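Local coordinates for protein zebrafish RNase5 (Danio rerio, PDB 3LJE) that probably cleaves RNA as a secreted ribonuclease of the pancreatic ribonuclease family, in its angiogenin-related fish branch, at residues D6-P9 / R10-F14. Sequence-based numbering, arbitrary orientation.
Sequences DVDP and RYQKF
R10 meets D6 mainly through a water. Its backbone N donates to the water over 3.0 Å, and the water donates to D6 O at 2.7 Å. NE of R10 adds a weak bond to the same water. The chain bends at chi3, and this bend brings the guanidinium back toward the start of the helix. The water and D6 O both lie at its edge, in its plane. NH2 forms a salt bridge with D112, while D6 OD2 forms one with K113. Y11 N donates to V7 O at 3.0 Å, and Y11 CB packs against V7 CG1 at 4.1 Å. This is the start of helix 8-18, the N-terminal helix of the pancreatic ribonuclease fold. V7, just before the helix, and Y11 in its first turns are buried, and both touch W115 of strand 115-119; the Y11 and W115 rings meet edge-to-face. On the outer side Q12 is tied twice to D8. Its N donates to D8 O at 2.8 Å. Its NE2 donates to D8 OD1 at 3.0 Å, on the syn side, somewhat out of the carboxylate plane, and nearly straight at 164°. The amide holds OD1 in its own plane, yet the two flat groups are turned 61° apart. The bend at chi2 of Q12 (-62°) carries NE2 back over the preceding turn. K13 N donates to P9 O, and F14 N continues the helix to R10 O.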
ATOM      1  N   ASP A   6      18.434  -7.557   2.382  1.00 40.19           N
ATOM      2  CA  ASP A   6      17.463  -8.608   2.046  1.00 39.96           C
ATOM      3  C   ASP A   6      16.056  -8.043   2.221  1.00 37.64           C
ATOM      4  O   ASP A   6      15.073  -8.697   1.899  1.00 37.93           O
ATOM      5  CB  ASP A   6      17.586  -9.804   2.953  1.00 42.19           C
ATOM      6  CG  ASP A   6      17.624  -9.415   4.385  1.00 45.43           C
ATOM      7  OD1 ASP A   6      18.339  -8.452   4.726  1.00 46.07           O
ATOM      8  OD2 ASP A   6      16.917 -10.069   5.185  1.00 48.51           O
ATOM      9  N   VAL A   7      15.972  -6.832   2.736  1.00 35.78           N
ATOM     10  CA  VAL A   7      14.660  -6.208   2.994  1.00 32.79           C
ATOM     11  C   VAL A   7      14.362  -5.110   1.977  1.00 33.29           C
ATOM     12  O   VAL A   7      13.219  -4.897   1.606  1.00 30.90           O
ATOM     13  CB  VAL A   7      14.664  -5.529   4.368  1.00 32.16           C
ATOM     14  CG1 VAL A   7      13.387  -4.671   4.541  1.00 30.28           C
ATOM     15  CG2 VAL A   7      14.694  -6.620   5.516  1.00 32.65           C
ATOM     16  N   ASP A   8      15.405  -4.390   1.566  1.00 32.20           N
ATOM     17  CA  ASP A   8      15.205  -3.317   0.660  1.00 33.90           C
ATOM     18  C   ASP A   8      14.284  -3.518  -0.584  1.00 33.32           C
ATOM     19  O   ASP A   8      13.438  -2.653  -0.868  1.00 32.33           O
ATOM     20  CB  ASP A   8      16.556  -2.740   0.279  1.00 36.45           C
ATOM     21  CG  ASP A   8      16.426  -1.403  -0.428  1.00 37.35           C
ATOM     22  OD1 ASP A   8      15.845  -0.452   0.136  1.00 37.86           O
ATOM     23  OD2 ASP A   8      16.888  -1.327  -1.562  1.00 40.66           O
ATOM     24  N   PRO A   9      14.402  -4.647  -1.330  1.00 32.80           N
ATOM     25  CA  PRO A   9      13.517  -4.799  -2.497  1.00 31.92           C
ATOM     26  C   PRO A   9      12.007  -4.755  -2.139  1.00 30.31           C
ATOM     27  O   PRO A   9      11.198  -4.060  -2.801  1.00 28.60           O
ATOM     28  CB  PRO A   9      13.932  -6.177  -3.099  1.00 33.04           C
ATOM     29  CG  PRO A   9      15.476  -6.260  -2.721  1.00 33.07           C
ATOM     30  CD  PRO A   9      15.316  -5.812  -1.204  1.00 33.91           C
ATOM     31  N   ARG A  10      11.678  -5.434  -1.049  1.00 27.39           N
ATOM     32  CA  ARG A  10      10.281  -5.507  -0.603  1.00 25.54           C
ATOM     33  C   ARG A  10       9.817  -4.191  -0.031  1.00 22.52           C
ATOM     34  O   ARG A  10       8.617  -3.776  -0.238  1.00 20.83           O
ATOM     35  CB  ARG A  10      10.082  -6.633   0.404  1.00 25.46           C
ATOM     36  CG  ARG A  10       9.836  -7.992  -0.345  1.00 31.73           C
ATOM     37  CD  ARG A  10       9.519  -9.115   0.651  1.00 32.68           C
ATOM     38  NE  ARG A  10      10.677  -9.134   1.545  1.00 34.58           N
ATOM     39  CZ  ARG A  10      10.631  -9.458   2.850  1.00 35.22           C
ATOM     40  NH1 ARG A  10       9.469  -9.810   3.424  1.00 33.25           N
ATOM     41  NH2 ARG A  10      11.755  -9.381   3.565  1.00 35.79           N
ATOM     42  N   TYR A  11      10.714  -3.544   0.668  1.00 20.73           N
ATOM     43  CA  TYR A  11      10.396  -2.268   1.271  1.00 22.18           C
ATOM     44  C   TYR A  11      10.185  -1.210   0.161  1.00 22.49           C
ATOM     45  O   TYR A  11       9.262  -0.373   0.192  1.00 21.23           O
ATOM     46  CB  TYR A  11      11.574  -1.857   2.140  1.00 23.54           C
ATOM     47  CG  TYR A  11      11.558  -0.439   2.572  1.00 23.49           C
ATOM     48  CD1 TYR A  11      10.616   0.028   3.508  1.00 22.38           C
ATOM     49  CD2 TYR A  11      12.506   0.457   2.073  1.00 24.71           C
ATOM     50  CE1 TYR A  11      10.643   1.349   3.942  1.00 21.55           C
ATOM     51  CE2 TYR A  11      12.544   1.785   2.483  1.00 24.52           C
ATOM     52  CZ  TYR A  11      11.631   2.245   3.412  1.00 24.71           C
ATOM     53  OH  TYR A  11      11.675   3.582   3.834  1.00 24.54           O
ATOM     54  N   GLN A  12      11.079  -1.213  -0.826  1.00 22.18           N
ATOM     55  CA  GLN A  12      10.894  -0.225  -1.885  1.00 23.19           C
ATOM     56  C   GLN A  12       9.578  -0.483  -2.627  1.00 20.91           C
ATOM     57  O   GLN A  12       8.873   0.458  -3.070  1.00 21.12           O
ATOM     58  CB  GLN A  12      12.094  -0.272  -2.902  1.00 26.21           C
ATOM     59  CG  GLN A  12      13.472   0.088  -2.296  1.00 31.36           C
ATOM     60  CD  GLN A  12      13.404   1.491  -1.805  1.00 34.99           C
ATOM     61  OE1 GLN A  12      12.636   2.264  -2.379  1.00 35.86           O
ATOM     62  NE2 GLN A  12      14.143   1.849  -0.729  1.00 35.19           N
ATOM     63  N   LYS A  13       9.252  -1.753  -2.882  1.00 20.96           N
ATOM     64  CA  LYS A  13       8.015  -2.063  -3.558  1.00 19.71           C
ATOM     65  C   LYS A  13       6.803  -1.603  -2.671  1.00 18.74           C
ATOM     66  O   LYS A  13       5.808  -1.125  -3.162  1.00 15.16           O
ATOM     67  CB  LYS A  13       7.945  -3.558  -3.771  1.00 22.95           C
ATOM     68  CG  LYS A  13       6.612  -4.010  -4.528  1.00 25.67           C
ATOM     69  CD  LYS A  13       6.718  -5.478  -5.021  1.00 29.86           C
ATOM     70  CE  LYS A  13       5.423  -5.963  -5.566  1.00 35.04           C
ATOM     71  NZ  LYS A  13       5.703  -7.337  -6.234  1.00 39.25           N
ATOM     72  N   PHE A  14       6.943  -1.761  -1.364  1.00 15.65           N
ATOM     73  CA  PHE A  14       5.820  -1.318  -0.467  1.00 15.99           C
ATOM     74  C   PHE A  14       5.650   0.214  -0.599  1.00 15.58           C
ATOM     75  O   PHE A  14       4.533   0.751  -0.617  1.00 17.32           O
ATOM     76  CB  PHE A  14       6.224  -1.695   0.975  1.00 15.36           C
ATOM     77  CG  PHE A  14       5.293  -1.134   2.030  1.00 16.97           C
ATOM     78  CD1 PHE A  14       4.107  -1.819   2.360  1.00 16.91           C
ATOM     79  CD2 PHE A  14       5.591   0.139   2.631  1.00 17.84           C
ATOM     80  CE1 PHE A  14       3.195  -1.220   3.312  1.00 17.90           C
ATOM     81  CE2 PHE A  14       4.696   0.720   3.555  1.00 16.14           C
ATOM     82  CZ  PHE A  14       3.501   0.036   3.897  1.00 15.22           C
TER
HETATM   83  O   HOH W   1      13.293  -7.745   0.051  1.00 38.62           O